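Local coordinates for protein GH62 arabinofuranosidase (Podospora anserina, PDB 4N4B) that hydrolyses terminal non-reducing alpha-L-arabinofuranoside residues in alpha-L-arabinosides, and probably acts on the xylan of plant biomass, at residues A66-Y71 with E319-L323; D301-I305 with A331-C337; N183-S189 with P203-D209; L34-K38 with A84-T88. All blocks are in the same frame, centred on the assembly; numbering follows the deposited sequence. Where two conformers were deposited one is given.

Contact 1 of 4, residues A66-Y71 with E319-L323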
# COMPACT_ATOMS: atom_id res chain seq x y z
N ALA A 66 -1.24 -14.63 0.51
CA ALA A 66 0.18 -15.09 0.40
C ALA A 66 0.29 -16.54 0.91
O ALA A 66 -0.19 -16.88 1.96
CB ALA A 66 1.08 -14.20 1.18
N GLN A 67 0.96 -17.37 0.09
CA GLN A 67 1.33 -18.74 0.53
C GLN A 67 2.50 -19.08 -0.40
O GLN A 67 2.89 -18.38 -1.34
CB GLN A 67 0.15 -19.66 0.38
CG GLN A 67 -0.35 -19.76 -1.05
CD GLN A 67 -1.62 -20.43 -1.09
OE1 GLN A 67 -2.73 -19.81 -1.23
NE2 GLN A 67 -1.51 -21.77 -0.94
N SER A 68 3.15 -20.23 -0.07
CA SER A 68 4.33 -20.49 -0.91
C SER A 68 3.95 -20.89 -2.31
O SER A 68 4.79 -20.64 -3.13
CB SER A 68 5.26 -21.56 -0.35
OG SER A 68 5.84 -21.12 0.86
N ALA A 69 2.75 -21.33 -2.60
CA ALA A 69 2.34 -21.51 -4.00
C ALA A 69 1.99 -20.24 -4.78
O ALA A 69 1.94 -20.34 -6.00
CB ALA A 69 1.18 -22.35 -4.08
N GLY A 70 1.83 -19.12 -4.14
CA GLY A 70 1.56 -17.95 -4.91
C GLY A 70 0.77 -16.92 -4.16
O GLY A 70 0.44 -17.07 -3.06
N TYR A 71 0.50 -15.86 -4.90
CA TYR A 71 -0.19 -14.66 -4.42
C TYR A 71 -1.38 -14.35 -5.31
O TYR A 71 -1.32 -14.45 -6.48
CB TYR A 71 0.75 -13.44 -4.44
CG TYR A 71 1.77 -13.36 -3.32
CD1 TYR A 71 2.79 -14.24 -3.25
CD2 TYR A 71 1.70 -12.38 -2.38
CE1 TYR A 71 3.73 -14.14 -2.24
CE2 TYR A 71 2.62 -12.31 -1.39
CZ TYR A 71 3.59 -13.18 -1.31
OH TYR A 71 4.52 -13.02 -0.30
N GLU A 319 10.29 -19.70 5.41
CA GLU A 319 10.14 -19.12 4.05
C GLU A 319 9.24 -17.85 4.11
O GLU A 319 8.18 -17.88 4.73
CB GLU A 319 9.48 -20.11 3.14
CG GLU A 319 10.32 -21.36 2.77
CD GLU A 319 11.37 -21.08 1.80
OE1 GLU A 319 10.87 -20.78 0.65
OE2 GLU A 319 12.54 -20.96 2.10
N TYR A 320 9.73 -16.82 3.48
CA TYR A 320 9.00 -15.56 3.50
C TYR A 320 7.53 -15.70 3.08
O TYR A 320 6.67 -15.17 3.70
CB TYR A 320 9.71 -14.51 2.60
CG TYR A 320 8.95 -13.19 2.57
CD1 TYR A 320 9.12 -12.28 3.57
CD2 TYR A 320 8.06 -12.89 1.56
CE1 TYR A 320 8.40 -11.07 3.58
CE2 TYR A 320 7.37 -11.68 1.57
CZ TYR A 320 7.54 -10.82 2.59
OH TYR A 320 6.80 -9.68 2.54
N ASN A 321 7.29 -16.42 2.02
CA ASN A 321 5.91 -16.48 1.52
C ASN A 321 4.93 -17.22 2.42
O ASN A 321 3.70 -17.12 2.16
CB ASN A 321 5.89 -17.01 0.10
CG ASN A 321 6.48 -16.00 -0.92
OD1 ASN A 321 6.53 -14.81 -0.65
ND2 ASN A 321 7.00 -16.47 -1.94
N ALA A 322 5.43 -17.98 3.38
CA ALA A 322 4.55 -18.69 4.31
C ALA A 322 4.53 -18.08 5.70
O ALA A 322 3.94 -18.63 6.64
CB ALA A 322 4.97 -20.19 4.41
N LEU A 323 5.10 -16.88 5.89
CA LEU A 323 5.06 -16.18 7.18
C LEU A 323 3.66 -15.76 7.55
O LEU A 323 2.79 -15.49 6.68
CB LEU A 323 5.95 -14.95 7.15
CG LEU A 323 7.46 -15.21 7.07
CD1 LEU A 323 8.17 -13.85 6.83
CD2 LEU A 323 7.99 -15.87 8.27
O HOH W 1 7.22 -19.38 -2.56
O HOH W 2 8.10 -20.21 -0.18
O HOH W 3 4.74 -13.27 3.12

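Contact 2 of 4, residues D301-I305 with A331-C337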
# COMPACT_ATOMS: atom_id res chain seq x y z
N ASP A 301 -6.61 12.90 5.53
CA ASP A 301 -6.87 13.88 6.58
C ASP A 301 -5.80 13.74 7.67
O ASP A 301 -5.84 12.81 8.47
CB ASP A 301 -8.26 13.68 7.17
CG ASP A 301 -8.52 14.58 8.36
OD1 ASP A 301 -7.67 15.45 8.65
OD2 ASP A 301 -9.57 14.42 9.01
N PRO A 302 -4.86 14.67 7.68
CA PRO A 302 -3.74 14.62 8.57
C PRO A 302 -4.20 14.77 10.02
O PRO A 302 -3.41 14.40 10.92
CB PRO A 302 -2.83 15.80 8.15
CG PRO A 302 -3.76 16.75 7.50
CD PRO A 302 -4.84 15.94 6.86
N CYS A 303 -5.42 15.15 10.28
CA CYS A 303 -5.89 15.29 11.69
C CYS A 303 -6.43 14.00 12.30
O CYS A 303 -6.67 13.94 13.50
CB CYS A 303 -6.94 16.41 11.77
SG CYS A 303 -6.39 17.98 10.92
N ASN A 304 -6.60 12.97 11.44
CA ASN A 304 -7.23 11.76 11.87
C ASN A 304 -6.65 10.55 11.11
O ASN A 304 -7.42 9.80 10.50
CB ASN A 304 -8.74 11.86 11.63
CG ASN A 304 -9.39 12.92 12.50
OD1 ASN A 304 -9.61 12.71 13.69
ND2 ASN A 304 -9.71 14.05 11.87
N ILE A 305 -5.35 10.42 11.16
CA ILE A 305 -4.66 9.30 10.46
C ILE A 305 -4.83 7.95 11.19
O ILE A 305 -4.50 7.88 12.36
CB ILE A 305 -3.21 9.62 10.21
CG1 ILE A 305 -3.06 10.78 9.25
CG2 ILE A 305 -2.49 8.37 9.65
CD1 ILE A 305 -1.73 11.35 9.18
N ALA A 331 -3.40 3.86 15.10
CA ALA A 331 -4.05 5.18 15.16
C ALA A 331 -3.08 6.19 15.67
O ALA A 331 -2.34 6.02 16.61
CB ALA A 331 -5.33 5.13 16.01
N HIS A 332 -3.03 7.31 14.94
CA HIS A 332 -2.07 8.37 15.22
C HIS A 332 -2.39 9.12 16.49
O HIS A 332 -3.47 9.75 16.49
CB HIS A 332 -1.99 9.27 14.02
CG HIS A 332 -1.04 10.39 14.10
ND1 HIS A 332 0.12 10.51 14.82
CD2 HIS A 332 -1.15 11.55 13.39
CE1 HIS A 332 0.67 11.72 14.58
NE2 HIS A 332 -0.10 12.34 13.70
N ASN A 333 -1.54 9.06 17.50
CA ASN A 333 -1.76 9.63 18.85
C ASN A 333 -1.53 11.07 18.99
O ASN A 333 -2.09 11.63 19.96
CB ASN A 333 -0.88 8.84 19.96
CG ASN A 333 -1.53 7.62 20.23
OD1 ASN A 333 -2.77 7.48 19.99
ND2 ASN A 333 -0.83 6.71 20.73
N ASN A 334 -0.65 11.57 18.17
CA ASN A 334 -0.18 13.00 18.32
C ASN A 334 -0.44 13.86 17.08
O ASN A 334 0.49 14.45 16.55
CB ASN A 334 1.27 13.09 18.77
CG ASN A 334 2.25 12.63 17.73
OD1 ASN A 334 1.99 11.63 16.96
ND2 ASN A 334 3.40 13.28 17.64
N PRO A 335 -1.72 13.96 16.69
CA PRO A 335 -2.07 14.79 15.51
C PRO A 335 -1.62 16.28 15.81
O PRO A 335 -1.64 16.72 16.96
CB PRO A 335 -3.61 14.67 15.39
CG PRO A 335 -4.02 14.37 16.75
CD PRO A 335 -2.92 13.38 17.25
N ALA A 336 -1.24 16.95 14.73
CA ALA A 336 -0.73 18.35 14.79
C ALA A 336 -1.78 19.38 14.29
O ALA A 336 -1.36 20.40 13.78
CB ALA A 336 0.51 18.48 13.93
N CYS A 337 -3.07 19.05 14.39
CA CYS A 337 -4.25 19.87 13.92
C CYS A 337 -5.56 19.19 14.27
O CYS A 337 -5.59 17.95 14.55
CB CYS A 337 -4.29 19.95 12.41
SG CYS A 337 -4.49 18.32 11.55
O HOH W 4 -1.21 15.48 12.26
O HOH W 5 -5.15 11.32 14.89
O HOH W 6 -7.08 15.82 15.44

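Contact 3 of 4, residues N183-S189 with P203-D209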
# COMPACT_ATOMS: atom_id res chain seq x y z
N ASN A 183 15.42 -3.26 -4.37
CA ASN A 183 16.89 -3.02 -4.53
C ASN A 183 17.27 -1.66 -4.26
O ASN A 183 18.43 -1.29 -4.54
CB ASN A 183 17.38 -3.51 -5.88
CG ASN A 183 18.86 -3.86 -5.85
OD1 ASN A 183 19.31 -4.47 -4.88
ND2 ASN A 183 19.51 -3.61 -6.93
N GLY A 184 16.42 -0.84 -3.66
CA GLY A 184 16.74 0.49 -3.24
C GLY A 184 16.35 1.61 -4.16
O GLY A 184 16.58 2.73 -3.91
N GLN A 185 15.63 1.27 -5.25
CA GLN A 185 15.10 2.33 -6.11
C GLN A 185 13.60 2.48 -5.93
O GLN A 185 12.88 1.48 -5.64
CB GLN A 185 15.30 2.05 -7.57
CG GLN A 185 16.73 2.19 -8.12
CD GLN A 185 17.75 1.32 -7.46
OE1 GLN A 185 17.70 0.09 -7.48
NE2 GLN A 185 18.68 2.00 -6.87
N LEU A 186 13.14 3.68 -6.02
CA LEU A 186 11.74 4.06 -6.15
C LEU A 186 11.59 4.69 -7.50
O LEU A 186 12.25 5.74 -7.74
CB LEU A 186 11.31 5.01 -5.06
CG LEU A 186 9.83 5.42 -5.07
CD1 LEU A 186 8.80 4.36 -4.79
CD2 LEU A 186 9.58 6.59 -4.13
N TYR A 187 10.76 4.13 -8.40
CA TYR A 187 10.56 4.60 -9.78
C TYR A 187 9.28 5.39 -9.89
O TYR A 187 8.39 5.13 -9.22
CB TYR A 187 10.51 3.41 -10.74
CG TYR A 187 11.75 2.58 -10.73
CD1 TYR A 187 12.87 2.96 -11.43
CD2 TYR A 187 11.80 1.42 -10.04
CE1 TYR A 187 14.03 2.21 -11.37
CE2 TYR A 187 12.96 0.68 -9.98
CZ TYR A 187 14.06 1.06 -10.68
OH TYR A 187 15.20 0.31 -10.62
N ARG A 188 9.26 6.38 -10.78
CA ARG A 188 8.06 7.15 -11.09
C ARG A 188 7.87 7.37 -12.62
O ARG A 188 8.76 7.85 -13.24
CB ARG A 188 8.08 8.50 -10.35
CG ARG A 188 6.80 9.29 -10.49
CD ARG A 188 6.96 10.72 -9.95
NE ARG A 188 8.00 11.46 -10.67
CZ ARG A 188 7.89 11.94 -11.90
NH1 ARG A 188 6.76 11.87 -12.56
NH2 ARG A 188 8.93 12.51 -12.44
N SER A 189 6.71 7.01 -13.15
CA SER A 189 6.32 7.33 -14.51
C SER A 189 5.13 8.27 -14.44
O SER A 189 4.56 8.43 -13.40
CB SER A 189 5.87 6.11 -15.25
OG SER A 189 6.91 5.25 -15.51
N PRO A 203 9.97 5.27 -16.66
CA PRO A 203 10.15 5.84 -15.34
C PRO A 203 11.52 6.50 -15.21
O PRO A 203 12.50 6.07 -15.82
CB PRO A 203 10.04 4.63 -14.39
CG PRO A 203 10.21 3.48 -15.20
CD PRO A 203 10.01 3.79 -16.70
N VAL A 204 11.53 7.43 -14.28
CA VAL A 204 12.74 7.99 -13.71
C VAL A 204 12.94 7.39 -12.36
O VAL A 204 11.99 6.81 -11.75
CB VAL A 204 12.69 9.50 -13.61
CG1 VAL A 204 12.58 10.12 -15.03
CG2 VAL A 204 11.66 10.01 -12.69
N ILE A 205 14.12 7.40 -11.82
CA ILE A 205 14.38 7.12 -10.41
C ILE A 205 14.01 8.28 -9.59
O ILE A 205 14.63 9.36 -9.61
CB ILE A 205 15.84 6.67 -10.17
CG1 ILE A 205 16.10 5.42 -10.96
CG2 ILE A 205 16.14 6.47 -8.69
CD1 ILE A 205 17.58 5.00 -11.04
N ALA A 206 12.90 8.19 -8.83
CA ALA A 206 12.40 9.21 -7.98
C ALA A 206 13.22 9.40 -6.71
O ALA A 206 13.33 10.50 -6.17
CB ALA A 206 10.93 8.89 -7.65
N MET A 207 13.69 8.28 -6.17
CA MET A 207 14.53 8.30 -4.99
C MET A 207 15.29 6.99 -4.99
O MET A 207 14.86 5.96 -5.58
CB MET A 207 13.65 8.45 -3.71
CG MET A 207 14.40 8.69 -2.44
SD MET A 207 13.34 8.64 -1.01
CE MET A 207 12.74 10.31 -1.13
N GLN A 208 16.50 7.04 -4.39
CA GLN A 208 17.37 5.90 -4.35
C GLN A 208 18.14 5.86 -3.05
O GLN A 208 18.48 6.88 -2.52
CB GLN A 208 18.41 6.12 -5.51
CG GLN A 208 19.47 5.10 -5.70
CD GLN A 208 20.16 5.30 -7.04
OE1 GLN A 208 20.54 6.43 -7.38
NE2 GLN A 208 20.07 4.31 -7.87
N ASP A 209 18.35 4.69 -2.52
CA ASP A 209 19.05 4.47 -1.22
C ASP A 209 19.54 3.10 -1.26
O ASP A 209 19.32 2.31 -2.18
CB ASP A 209 18.10 4.72 -0.05
CG ASP A 209 18.71 5.29 1.17
OD1 ASP A 209 19.88 5.05 1.41
OD2 ASP A 209 17.97 5.99 1.90
O HOH W 7 20.21 1.42 -4.72

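Contact 4 of 4, residues L34-K38 with A84-T88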
# COMPACT_ATOMS: atom_id res chain seq x y z
N LEU A 34 -6.26 -8.41 13.76
CA LEU A 34 -7.69 -8.50 13.48
C LEU A 34 -7.97 -9.39 12.32
O LEU A 34 -8.98 -10.13 12.36
CB LEU A 34 -8.28 -7.10 13.26
CG LEU A 34 -8.28 -6.22 14.48
CD1 LEU A 34 -8.77 -4.82 14.13
CD2 LEU A 34 -9.06 -6.78 15.61
N VAL A 35 -7.20 -9.38 11.25
CA VAL A 35 -7.54 -10.09 10.03
C VAL A 35 -6.49 -11.10 9.69
O VAL A 35 -5.28 -10.77 9.62
CB VAL A 35 -7.72 -9.17 8.80
CG1 VAL A 35 -8.08 -9.93 7.56
CG2 VAL A 35 -8.75 -8.07 9.08
N GLY A 36 -6.82 -12.32 9.53
CA GLY A 36 -5.98 -13.42 9.12
C GLY A 36 -6.68 -14.35 8.17
O GLY A 36 -7.86 -14.21 7.83
N PRO A 37 -5.99 -15.40 7.70
CA PRO A 37 -6.52 -16.40 6.77
C PRO A 37 -7.69 -17.13 7.42
O PRO A 37 -7.77 -17.32 8.65
CB PRO A 37 -5.32 -17.35 6.46
CG PRO A 37 -4.11 -16.59 6.92
CD PRO A 37 -4.56 -15.61 7.98
N LYS A 38 -8.60 -17.50 6.56
CA LYS A 38 -9.78 -18.33 6.91
C LYS A 38 -9.35 -19.76 6.80
O LYS A 38 -8.59 -20.17 5.95
CB LYS A 38 -10.97 -18.06 5.99
CG LYS A 38 -11.38 -16.58 5.92
CD LYS A 38 -11.87 -16.07 7.23
CE LYS A 38 -12.54 -14.71 6.87
NZ LYS A 38 -13.05 -14.12 8.09
N ALA A 84 -14.08 -6.62 11.69
CA ALA A 84 -13.12 -7.08 10.64
C ALA A 84 -12.78 -8.55 10.74
O ALA A 84 -12.69 -9.23 9.76
CB ALA A 84 -11.86 -6.24 10.66
N PRO A 85 -12.62 -9.14 11.99
CA PRO A 85 -12.20 -10.52 12.05
C PRO A 85 -13.20 -11.47 11.43
O PRO A 85 -12.77 -12.51 10.89
CB PRO A 85 -12.06 -10.81 13.60
CG PRO A 85 -11.74 -9.51 14.13
CD PRO A 85 -12.51 -8.45 13.28
N ASN A 86 -14.49 -11.13 11.45
CA ASN A 86 -15.48 -12.04 10.91
C ASN A 86 -15.96 -11.65 9.52
O ASN A 86 -16.88 -12.27 9.00
CB ASN A 86 -16.67 -12.10 11.84
CG ASN A 86 -16.38 -12.93 13.11
OD1 ASN A 86 -15.34 -13.64 13.19
ND2 ASN A 86 -17.27 -12.84 14.09
N ALA A 87 -15.37 -10.60 8.94
CA ALA A 87 -15.76 -10.24 7.62
C ALA A 87 -15.51 -11.32 6.62
O ALA A 87 -14.44 -11.98 6.60
CB ALA A 87 -15.05 -8.98 7.19
N THR A 88 -16.45 -11.62 5.70
CA THR A 88 -16.36 -12.59 4.66
C THR A 88 -15.26 -12.20 3.63
O THR A 88 -15.20 -11.08 3.19
CB THR A 88 -17.71 -12.73 3.94
OG1 THR A 88 -18.61 -13.23 5.00
CG2 THR A 88 -17.68 -13.68 2.77

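Contact 1 of 4, residues A66-Y71 with E319-L323
Tyr-71 and Asn-321 make the one direct hydrogen bond between these segments. The phenol OH of Tyr-71 donates to OD1 of Asn-321 at 2.7 Å. It meets that oxygen from above the amide plane, 45° out of it. The two side chains cross at about a right angle, with ring and amide planes 80° apart, and the amide sits at the edge of the ring. CG of Tyr-71 is anti to its carbonyl carbon (chi1 -77°). This puts CA of Ala-66 over the centre of one ring face and aims the hydroxyl at the loop 319-323.

Water fills in the rest of the polar contact. One water donates to O of Ser-68 at 2.8 Å and accepts from ND2 of Asn-321 at 3.0 Å. The amide is thus held at both its ends. In the conformer given, OG of Ser-68 can reach a second water that donates to OE1 of Glu-319, a tentative link. A third donates to O of Tyr-320 and, weakly, to OH of Tyr-71.

The remaining touches are van der Waals. O of Asn-321 rests 3.3 Å from CA of Gln-67. CE2 of Tyr-320 approaches the hydroxyl of Tyr-71. The OH of Tyr-320 itself is hydrogen-bonded to Lys-48 and weakly to a TRS molecule, probably from the crystallisation liquor.

Gln-67 to Gly-70 form a type I turn closed by two backbone hydrogen bonds. This is the tight hairpin between strands 58-67 and 70-78 of one blade of the beta-propeller, with a surface loop from another blade laid against it.

Contact 2 of 4, residues D301-I305 with A331-C337
The backbones of Ile-305 and His-332 are joined by one nearly straight hydrogen bond, N of His-332 donating to O of Ile-305 at 3.0 Å and 164°. Beyond it the segments separate, then meet again at the disulfide of Cys-303 and Cys-337.

The SG atoms of Cys-303 and Cys-337 are 2.0 Å apart, with a chi3 of -121°. SG of Cys-337 stands between its own backbone N and carbonyl carbon (chi1 62°), the crowded position, and from there reaches back to Cys-303. SG of Cys-337 also lies 4.4 Å from CG of Pro-302. CB of Pro-335 rests on O of Cys-303 at 3.7 Å. CB of His-332 packs against CB of Ile-305 at 4.0 Å. N of Pro-335 lies over one face of the imidazole, toward its rim, and O of Pro-302 is at the ring edge. Trp-26 stacks on the same imidazole.

Waters bridge the two segments. One accepts a hydrogen bond from N of Ala-336 and donates one to O of Pro-302. Another donates to O of Cys-303 and to O of Cys-337, at 2.7 Å each.

Asp-301 shapes the loop from within. OD1 of Asp-301 accepts from N of Cys-303 at 2.8 Å, met from above the carboxylate plane. This is an Asx turn set in a type I turn from Asp-301 to Asn-304. The disulfide ties the last modelled residue to that turn. Beside it, strand 28-30 pairs with strand 326-332, and this pairing brings the two ends of the chain into one sheet of the propeller.

Contact 3 of 4, residues N183-S189 with P203-D209
A classic beta bulge marks this antiparallel pairing of strands 185-192 and 204-208, the outer hairpin of a propeller blade. Ala-206 and Met-207 both face Leu-186. O of Leu-186 accepts from N of Ala-206 at 2.8 Å and weakly from N of Met-207 at 3.3 Å. N of Leu-186 in turn donates to O of Met-207 at 2.9 Å. Arg-188 and Val-204 form the next hydrogen-bonded pair, and N of Asp-209 bonds to O of Gly-184. A CB on Gly-184 would run into O of Asp-209.

On one face of the sheet Tyr-187 and Ile-205 run alongside each other in the same direction, with CE1 of Tyr-187 3.8 Å from CG1 of Ile-205. CB of Tyr-187 meets CB of Pro-203 at 3.9 Å. Gln-185 flanks Gln-208, their amide planes 79° apart. The chain of Gln-185 bends at chi2, and CG of Gln-185 comes to 4.1 Å from CD1 of Ile-205. With only a methyl group left, an alanine here would probably open a gap beside the amide of Gln-208 and leave CD1 of Ile-205 less well covered.

On the other face Arg-188 extends beside Val-204 until a bend at chi3 (61°). NH2 of Arg-188 then lies 3.7 Å from CG2 of Val-204, while NH1 forms a salt bridge with Glu-190. CB of Arg-188 also touches CB of Ala-206.

The backbone supplies most of the directed bonds across the pair. Polar ends are satisfied by residues beyond it: Tyr-187 OH hydrogen-bonds Asp-181, and Asp-209 forms a salt bridge with Arg-244. At the bulge O of Leu-186 takes two N-H groups, one of them weakly, so both donors keep a partner.

Contact 4 of 4, residues L34-K38 with A84-T88
Leu-34 and Pro-85 pack flank to flank, their side chains heading in a common direction, with CD2 of Leu-34 4.1 Å from CG of Pro-85. The carbonyl of Leu-34 adds a second touch. O of Leu-34 lies 3.3 Å from CA of Pro-85, a CA-H...O contact, and also close to CG of that ring. Next along the chain, Val-35 turns one branch to the partner loop. CG1 is anti to the backbone N (chi1 -179°), which leaves CG2 of Val-35 beside that N and 3.9 Å from CB of Ala-84.

Lys-38 reaches across from further off. The chain bends at chi2 (-65°) and then runs extended, so its ammonium group arrives at the backbone of 84-88. NZ of Lys-38 donates to O of Ala-87 at 3.0 Å, from 38° above the carbonyl plane. CE of Lys-38 is 3.3 Å from O of Ala-87. O of Pro-85 lies 3.2 Å from NZ of Lys-38. A methionine in place of Lys-38 would take away the ammonium group and would probably leave O of Ala-87 without this donor. Segment 84-88 is itself turned back, with N of Ala-87 bonded to O of Ala-84 at 3.1 Å.

Lys-38 also makes a cation-pi contact with Phe-89. Ala-84 meets Phe-78 of strand 70-78. Leu-34 and Val-35 both face Leu-327 in a classic beta bulge. Segment 34-38 thus pairs with strand 326-332 through Leu-34 and Val-35, and Val-35 packs against Ile-47 of strand 46-55 and Phe-76 of strand 70-78 in the next sheet.

Along the chain the contacts interlock. Contact 4 crosses contact 1, contact 1 crosses contact 2, and contact 3 is nested inside the loop closed by contact 1. None touches another. Contacts 1 and 4 are the nearest, with centres 18 Å apart, and both involve the sheet of strands 46-55 to 90-91 or its connecting loops. Contact 2 shares strand 326-332 with the surroundings of contact 4, although their centres are 26 Å apart. Contact 3 stays within one blade, and its centre is 34 Å from that of contact 4, across the chain's centre. Contacts 1 and 4 tie neighbouring sheets together, contact 3 holds one sheet's outer hairpin, and contact 2 fastens the C-terminal end.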